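Local atomic coordinates of putative O-acetylhomoserine (Thiol)-lyase (Campylobacter jejuni, PDB entry 4OC9), a protein that probably uses pyridoxal 5'-phosphate to transfer the aminocarboxypropyl group of O-acetylhomoserine to a thiol or sulfide. Residues 59-69 and 276-287. Residues are numbered along the deposited sequence; the frame is centred on the assembly and turned at random.
Sequences NPTSDVLGQRL and PQNAWLLLQGLE
Leu283 and Thr61 interlock as reciprocal knobs. Leu283 sits among Thr61, Val64, Leu65 and Arg68, its CD2 in van der Waals contact with Leu65 CA (3.6 Å). Thr61 enters the hole formed by Pro276, Ala279, Trp280 and Leu283; with CG2 anti to the backbone N (chi1 -60° for OG1), this methyl reaches 3.8 Å from Trp280 CB, at the edge of the indole. The nearest CA atoms are those of Ser62 and Ala279, 5.1 Å apart, where two small side chains meet CB to CB at 3.7 Å. Leu65 CD2 touches Ala279 O (3.7 Å) and Leu282 CB, and Leu286 CD2 ends the row against Arg68 CB and Leu69. The segment axes approach to 8.4 Å at 35°, close enough to interlock. Behind, Leu65 and Leu69 pack on strands 77-81 and 217-221, at one edge of the seven-stranded sheet.

Polar groups flank this buried apolar seam. Asn59 OD1 N-caps helix 60-73 through Thr61 N, while Thr61 OG1 bonds to Pro26 and Tyr28 backbone. Arg68 NE binds Gly13 O; a water in the guanidinium plane links NH1 (2.9 Å) to Leu283 O. Glu287 OE2, 4.3 Å from Arg68 NH1, is beyond a salt bridge; its carboxylate hydrogen-bonds Ser372 and salt-bridges Lys373, both of the second subunit. Cohesion between the helices therefore rests on apolar interlocking, supplemented by one water bridge.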
ATOM      1  N   ASN D  59       9.979 -12.013  -5.999  1.00 11.54           N
ATOM      2  CA  ASN D  59       8.600 -11.915  -5.519  1.00 10.87           C
ATOM      3  C   ASN D  59       7.656 -12.040  -6.736  1.00  9.47           C
ATOM      4  O   ASN D  59       7.943 -11.485  -7.792  1.00  8.84           O
ATOM      5  CB  ASN D  59       8.465 -10.602  -4.771  1.00 11.56           C
ATOM      6  CG  ASN D  59       7.057 -10.320  -4.293  1.00 12.88           C
ATOM      7  OD1 ASN D  59       6.118 -10.154  -5.096  1.00 13.22           O
ATOM      8  ND2 ASN D  59       6.924 -10.106  -2.984  1.00 12.56           N
ATOM      9  N   PRO D  60       6.547 -12.777  -6.603  1.00  8.43           N
ATOM     10  CA  PRO D  60       5.629 -12.965  -7.728  1.00  8.19           C
ATOM     11  C   PRO D  60       5.080 -11.677  -8.330  1.00  7.74           C
ATOM     12  O   PRO D  60       4.948 -11.602  -9.558  1.00  8.96           O
ATOM     13  CB  PRO D  60       4.494 -13.813  -7.148  1.00  8.86           C
ATOM     14  CG  PRO D  60       5.038 -14.392  -5.887  1.00  9.05           C
ATOM     15  CD  PRO D  60       6.057 -13.422  -5.379  1.00  8.91           C
ATOM     16  N   THR D  61       4.814 -10.665  -7.520  1.00  6.72           N
ATOM     17  CA  THR D  61       4.312  -9.398  -8.047  1.00  6.19           C
ATOM     18  C   THR D  61       5.384  -8.825  -8.937  1.00  6.38           C
ATOM     19  O   THR D  61       5.152  -8.544 -10.118  1.00  6.19           O
ATOM     20  CB  THR D  61       3.938  -8.390  -6.935  1.00  5.82           C
ATOM     21  OG1 THR D  61       2.921  -8.941  -6.097  1.00  5.16           O
ATOM     22  CG2 THR D  61       3.434  -7.092  -7.524  1.00  5.55           C
ATOM     23  N   SER D  62       6.593  -8.686  -8.400  1.00  7.22           N
ATOM     24  CA  SER D  62       7.731  -8.155  -9.194  1.00  8.02           C
ATOM     25  C   SER D  62       8.145  -9.054 -10.388  1.00  8.91           C
ATOM     26  O   SER D  62       8.657  -8.567 -11.383  1.00  8.94           O
ATOM     27  CB  SER D  62       8.896  -7.764  -8.330  1.00  7.72           C
ATOM     28  OG  SER D  62       9.293  -8.822  -7.495  1.00  8.77           O
ATOM     29  N   ASP D  63       7.865 -10.355 -10.319  1.00 11.11           N
ATOM     30  CA  ASP D  63       8.193 -11.265 -11.435  1.00 11.81           C
ATOM     31  C   ASP D  63       7.332 -10.940 -12.658  1.00 11.08           C
ATOM     32  O   ASP D  63       7.820 -10.976 -13.789  1.00  8.90           O
ATOM     33  CB  ASP D  63       7.998 -12.737 -11.060  1.00 13.73           C
ATOM     34  CG  ASP D  63       9.018 -13.219 -10.041  1.00 17.17           C
ATOM     35  OD1 ASP D  63      10.028 -12.512  -9.807  1.00 16.91           O
ATOM     36  OD2 ASP D  63       8.816 -14.316  -9.489  1.00 21.30           O
ATOM     37  N   VAL D  64       6.046 -10.645 -12.413  1.00 10.75           N
ATOM     38  CA  VAL D  64       5.141 -10.309 -13.509  1.00 11.09           C
ATOM     39  C   VAL D  64       5.686  -9.050 -14.210  1.00 11.53           C
ATOM     40  O   VAL D  64       5.764  -8.986 -15.437  1.00 12.09           O
ATOM     41  CB  VAL D  64       3.719 -10.039 -13.052  1.00 10.94           C
ATOM     42  CG1 VAL D  64       2.866  -9.608 -14.238  1.00 12.04           C
ATOM     43  CG2 VAL D  64       3.123 -11.265 -12.383  1.00 11.01           C
ATOM     44  N   LEU D  65       6.117  -8.076 -13.405  1.00 11.34           N
ATOM     45  CA  LEU D  65       6.677  -6.824 -13.904  1.00 10.87           C
ATOM     46  C   LEU D  65       7.905  -7.084 -14.765  1.00 10.46           C
ATOM     47  O   LEU D  65       8.047  -6.556 -15.865  1.00  9.63           O
ATOM     48  CB  LEU D  65       7.059  -5.911 -12.741  1.00 10.00           C
ATOM     49  CG  LEU D  65       7.681  -4.553 -13.078  1.00 10.26           C
ATOM     50  CD1 LEU D  65       6.809  -3.688 -14.003  1.00 10.04           C
ATOM     51  CD2 LEU D  65       7.985  -3.802 -11.806  1.00 10.31           C
ATOM     52  N   GLY D  66       8.801  -7.899 -14.241  1.00 11.58           N
ATOM     53  CA  GLY D  66      10.051  -8.221 -14.953  1.00 12.26           C
ATOM     54  C   GLY D  66       9.810  -8.830 -16.313  1.00 12.74           C
ATOM     55  O   GLY D  66      10.376  -8.368 -17.328  1.00 15.30           O
ATOM     56  N   GLN D  67       8.945  -9.836 -16.358  1.00 12.06           N
ATOM     57  CA  GLN D  67       8.674 -10.518 -17.606  1.00 12.50           C
ATOM     58  C   GLN D  67       7.936  -9.614 -18.604  1.00 11.57           C
ATOM     59  O   GLN D  67       8.238  -9.624 -19.798  1.00 11.54           O
ATOM     60  CB  GLN D  67       7.932 -11.835 -17.351  1.00 13.57           C
ATOM     61  CG  GLN D  67       7.886 -12.717 -18.585  1.00 15.16           C
ATOM     62  CD  GLN D  67       9.279 -13.148 -19.011  1.00 15.61           C
ATOM     63  OE1 GLN D  67      10.054 -13.727 -18.217  1.00 19.05           O
ATOM     64  NE2 GLN D  67       9.594 -12.916 -20.274  1.00 13.98           N
ATOM     65  N   ARG D  68       6.978  -8.848 -18.131  1.00 10.51           N
ATOM     66  CA  ARG D  68       6.281  -7.948 -19.035  1.00 11.52           C
ATOM     67  C   ARG D  68       7.230  -6.902 -19.586  1.00 11.09           C
ATOM     68  O   ARG D  68       7.138  -6.560 -20.765  1.00 12.13           O
ATOM     69  CB  ARG D  68       5.062  -7.268 -18.421  1.00 11.53           C
ATOM     70  CG  ARG D  68       3.888  -8.203 -18.181  1.00 10.79           C
ATOM     71  CD  ARG D  68       2.684  -7.430 -17.693  1.00 10.39           C
ATOM     72  NE  ARG D  68       1.579  -8.331 -17.382  1.00 11.03           N
ATOM     73  CZ  ARG D  68       0.452  -7.958 -16.803  1.00 10.99           C
ATOM     74  NH1 ARG D  68       0.284  -6.711 -16.418  1.00 11.22           N
ATOM     75  NH2 ARG D  68      -0.491  -8.847 -16.548  1.00 12.01           N
ATOM     76  N   LEU D  69       8.083  -6.339 -18.744  1.00 10.39           N
ATOM     77  CA  LEU D  69       9.044  -5.341 -19.243  1.00 10.76           C
ATOM     78  C   LEU D  69       9.921  -5.978 -20.321  1.00 11.27           C
ATOM     79  O   LEU D  69      10.253  -5.326 -21.320  1.00 11.84           O
ATOM     80  CB  LEU D  69       9.913  -4.766 -18.135  1.00 10.44           C
ATOM     81  CG  LEU D  69       9.291  -3.758 -17.179  1.00  9.81           C
ATOM     82  CD1 LEU D  69      10.135  -3.596 -15.937  1.00  9.90           C
ATOM     83  CD2 LEU D  69       9.109  -2.445 -17.902  1.00  9.61           C
ATOM     84  N   PRO D 276       7.226  -4.918  -2.991  1.00  9.76           N
ATOM     85  CA  PRO D 276       6.000  -5.361  -3.670  1.00  9.32           C
ATOM     86  C   PRO D 276       5.010  -4.267  -4.031  1.00  9.81           C
ATOM     87  O   PRO D 276       4.364  -4.299  -5.097  1.00  9.31           O
ATOM     88  CB  PRO D 276       5.355  -6.305  -2.662  1.00  9.37           C
ATOM     89  CG  PRO D 276       6.428  -6.721  -1.746  1.00  9.61           C
ATOM     90  CD  PRO D 276       7.432  -5.613  -1.708  1.00  9.94           C
ATOM     91  N   GLN D 277       4.853  -3.308  -3.146  1.00 10.11           N
ATOM     92  CA  GLN D 277       3.912  -2.248  -3.421  1.00 11.57           C
ATOM     93  C   GLN D 277       4.434  -1.437  -4.624  1.00 10.17           C
ATOM     94  O   GLN D 277       3.647  -1.044  -5.488  1.00  8.67           O
ATOM     95  CB  GLN D 277       3.770  -1.358  -2.188  1.00 12.64           C
ATOM     96  CG  GLN D 277       2.699  -0.301  -2.293  1.00 13.73           C
ATOM     97  CD  GLN D 277       1.295  -0.880  -2.308  1.00 16.09           C
ATOM     98  OE1 GLN D 277       1.036  -1.949  -1.747  1.00 17.68           O
ATOM     99  NE2 GLN D 277       0.368  -0.132  -2.878  1.00 16.04           N
ATOM    100  N   ASN D 278       5.743  -1.134  -4.624  1.00  8.85           N
ATOM    101  CA  ASN D 278       6.334  -0.362  -5.726  1.00  8.63           C
ATOM    102  C   ASN D 278       6.236  -1.141  -7.014  1.00  8.84           C
ATOM    103  O   ASN D 278       5.840  -0.583  -8.069  1.00  9.66           O
ATOM    104  CB  ASN D 278       7.766   0.093  -5.483  1.00  8.40           C
ATOM    105  CG  ASN D 278       7.869   1.233  -4.494  1.00  8.51           C
ATOM    106  OD1 ASN D 278       7.086   1.370  -3.575  1.00  8.01           O
ATOM    107  ND2 ASN D 278       8.888   2.071  -4.690  1.00  9.69           N
ATOM    108  N   ALA D 279       6.501  -2.448  -6.930  1.00  8.21           N
ATOM    109  CA  ALA D 279       6.436  -3.311  -8.117  1.00  8.11           C
ATOM    110  C   ALA D 279       5.028  -3.290  -8.699  1.00  8.24           C
ATOM    111  O   ALA D 279       4.843  -3.129  -9.912  1.00  8.19           O
ATOM    112  CB  ALA D 279       6.850  -4.720  -7.788  1.00  7.55           C
ATOM    113  N   TRP D 280       4.033  -3.416  -7.827  1.00  7.98           N
ATOM    114  CA  TRP D 280       2.635  -3.407  -8.262  1.00  8.33           C
ATOM    115  C   TRP D 280       2.240  -2.077  -8.914  1.00  8.15           C
ATOM    116  O   TRP D 280       1.613  -2.063  -9.968  1.00  8.29           O
ATOM    117  CB  TRP D 280       1.697  -3.746  -7.101  1.00  8.60           C
ATOM    118  CG  TRP D 280       0.291  -3.839  -7.506  1.00  8.33           C
ATOM    119  CD1 TRP D 280      -0.307  -4.898  -8.051  1.00  8.57           C
ATOM    120  CD2 TRP D 280      -0.711  -2.826  -7.359  1.00  8.92           C
ATOM    121  NE1 TRP D 280      -1.659  -4.619  -8.288  1.00  9.05           N
ATOM    122  CE2 TRP D 280      -1.923  -3.351  -7.868  1.00  8.76           C
ATOM    123  CE3 TRP D 280      -0.699  -1.518  -6.871  1.00  9.49           C
ATOM    124  CZ2 TRP D 280      -3.102  -2.638  -7.874  1.00  8.85           C
ATOM    125  CZ3 TRP D 280      -1.881  -0.787  -6.892  1.00  9.36           C
ATOM    126  CH2 TRP D 280      -3.074  -1.361  -7.383  1.00  9.34           C
ATOM    127  N   LEU D 281       2.612  -0.967  -8.281  1.00  8.21           N
ATOM    128  CA  LEU D 281       2.326   0.358  -8.848  1.00  7.89           C
ATOM    129  C   LEU D 281       2.981   0.481 -10.209  1.00  8.09           C
ATOM    130  O   LEU D 281       2.385   0.995 -11.150  1.00  9.19           O
ATOM    131  CB  LEU D 281       2.834   1.462  -7.933  1.00  7.64           C
ATOM    132  CG  LEU D 281       2.022   1.626  -6.663  1.00  7.84           C
ATOM    133  CD1 LEU D 281       2.671   2.569  -5.670  1.00  7.93           C
ATOM    134  CD2 LEU D 281       0.630   2.124  -7.019  1.00  7.54           C
ATOM    135  N   LEU D 282       4.227   0.015 -10.319  1.00  7.70           N
ATOM    136  CA  LEU D 282       4.971   0.054 -11.594  1.00  7.46           C
ATOM    137  C   LEU D 282       4.280  -0.811 -12.651  1.00  7.66           C
ATOM    138  O   LEU D 282       4.285  -0.455 -13.822  1.00  8.65           O
ATOM    139  CB  LEU D 282       6.427  -0.303 -11.371  1.00  7.13           C
ATOM    140  CG  LEU D 282       7.121   0.776 -10.526  1.00  7.15           C
ATOM    141  CD1 LEU D 282       8.502   0.339 -10.041  1.00  7.52           C
ATOM    142  CD2 LEU D 282       7.214   2.095 -11.289  1.00  7.26           C
ATOM    143  N   LEU D 283       3.689  -1.931 -12.257  1.00  7.87           N
ATOM    144  CA  LEU D 283       2.944  -2.732 -13.209  1.00  8.56           C
ATOM    145  C   LEU D 283       1.782  -1.935 -13.704  1.00  8.52           C
ATOM    146  O   LEU D 283       1.457  -1.988 -14.880  1.00  7.52           O
ATOM    147  CB  LEU D 283       2.305  -3.984 -12.607  1.00  9.38           C
ATOM    148  CG  LEU D 283       3.085  -5.280 -12.477  1.00 10.56           C
ATOM    149  CD1 LEU D 283       2.339  -6.279 -11.613  1.00 12.17           C
ATOM    150  CD2 LEU D 283       3.268  -5.811 -13.893  1.00 10.55           C
ATOM    151  N   GLN D 284       1.125  -1.224 -12.796  1.00  8.68           N
ATOM    152  CA  GLN D 284      -0.039  -0.427 -13.216  1.00  9.11           C
ATOM    153  C   GLN D 284       0.386   0.663 -14.225  1.00  9.27           C
ATOM    154  O   GLN D 284      -0.320   0.951 -15.180  1.00  8.32           O
ATOM    155  CB  GLN D 284      -0.766   0.229 -12.025  1.00  8.56           C
ATOM    156  CG  GLN D 284      -1.092  -0.745 -10.905  1.00  8.77           C
ATOM    157  CD  GLN D 284      -1.882  -1.957 -11.335  1.00  8.57           C
ATOM    158  OE1 GLN D 284      -1.386  -3.062 -11.166  1.00  8.41           O
ATOM    159  NE2 GLN D 284      -3.031  -1.780 -11.971  1.00  7.98           N
ATOM    160  N   GLY D 285       1.542   1.279 -13.966  1.00 10.08           N
ATOM    161  CA  GLY D 285       2.028   2.338 -14.814  1.00  9.47           C
ATOM    162  C   GLY D 285       2.381   1.783 -16.154  1.00  9.83           C
ATOM    163  O   GLY D 285       2.120   2.417 -17.176  1.00  9.93           O
ATOM    164  N   LEU D 286       2.938   0.576 -16.158  1.00 10.00           N
ATOM    165  CA  LEU D 286       3.317  -0.042 -17.411  1.00 11.09           C
ATOM    166  C   LEU D 286       2.108  -0.211 -18.315  1.00 10.95           C
ATOM    167  O   LEU D 286       2.181  -0.032 -19.523  1.00 12.27           O
ATOM    168  CB  LEU D 286       4.001  -1.385 -17.182  1.00 11.67           C
ATOM    169  CG  LEU D 286       4.461  -2.087 -18.470  1.00 12.14           C
ATOM    170  CD1 LEU D 286       5.410  -1.206 -19.258  1.00 13.03           C
ATOM    171  CD2 LEU D 286       5.151  -3.405 -18.114  1.00 13.64           C
ATOM    172  N   GLU D 287       0.998  -0.590 -17.725  1.00 11.41           N
ATOM    173  CA  GLU D 287      -0.252  -0.769 -18.483  1.00 11.68           C
ATOM    174  C   GLU D 287      -0.680   0.437 -19.312  1.00 10.60           C
ATOM    175  O   GLU D 287      -1.191   0.285 -20.398  1.00 11.23           O
ATOM    176  CB  GLU D 287      -1.452  -1.132 -17.571  1.00 11.01           C
ATOM    177  CG  GLU D 287      -1.435  -2.513 -16.885  1.00 11.70           C
ATOM    178  CD  GLU D 287      -2.789  -2.867 -16.271  1.00 11.59           C
ATOM    179  OE1 GLU D 287      -3.642  -1.959 -16.163  1.00 11.87           O
ATOM    180  OE2 GLU D 287      -3.010  -4.045 -15.851  1.00 13.46           O
TER
HETATM  181  O   HOH W   1       1.868  -4.246 -16.665  1.00  6.13           O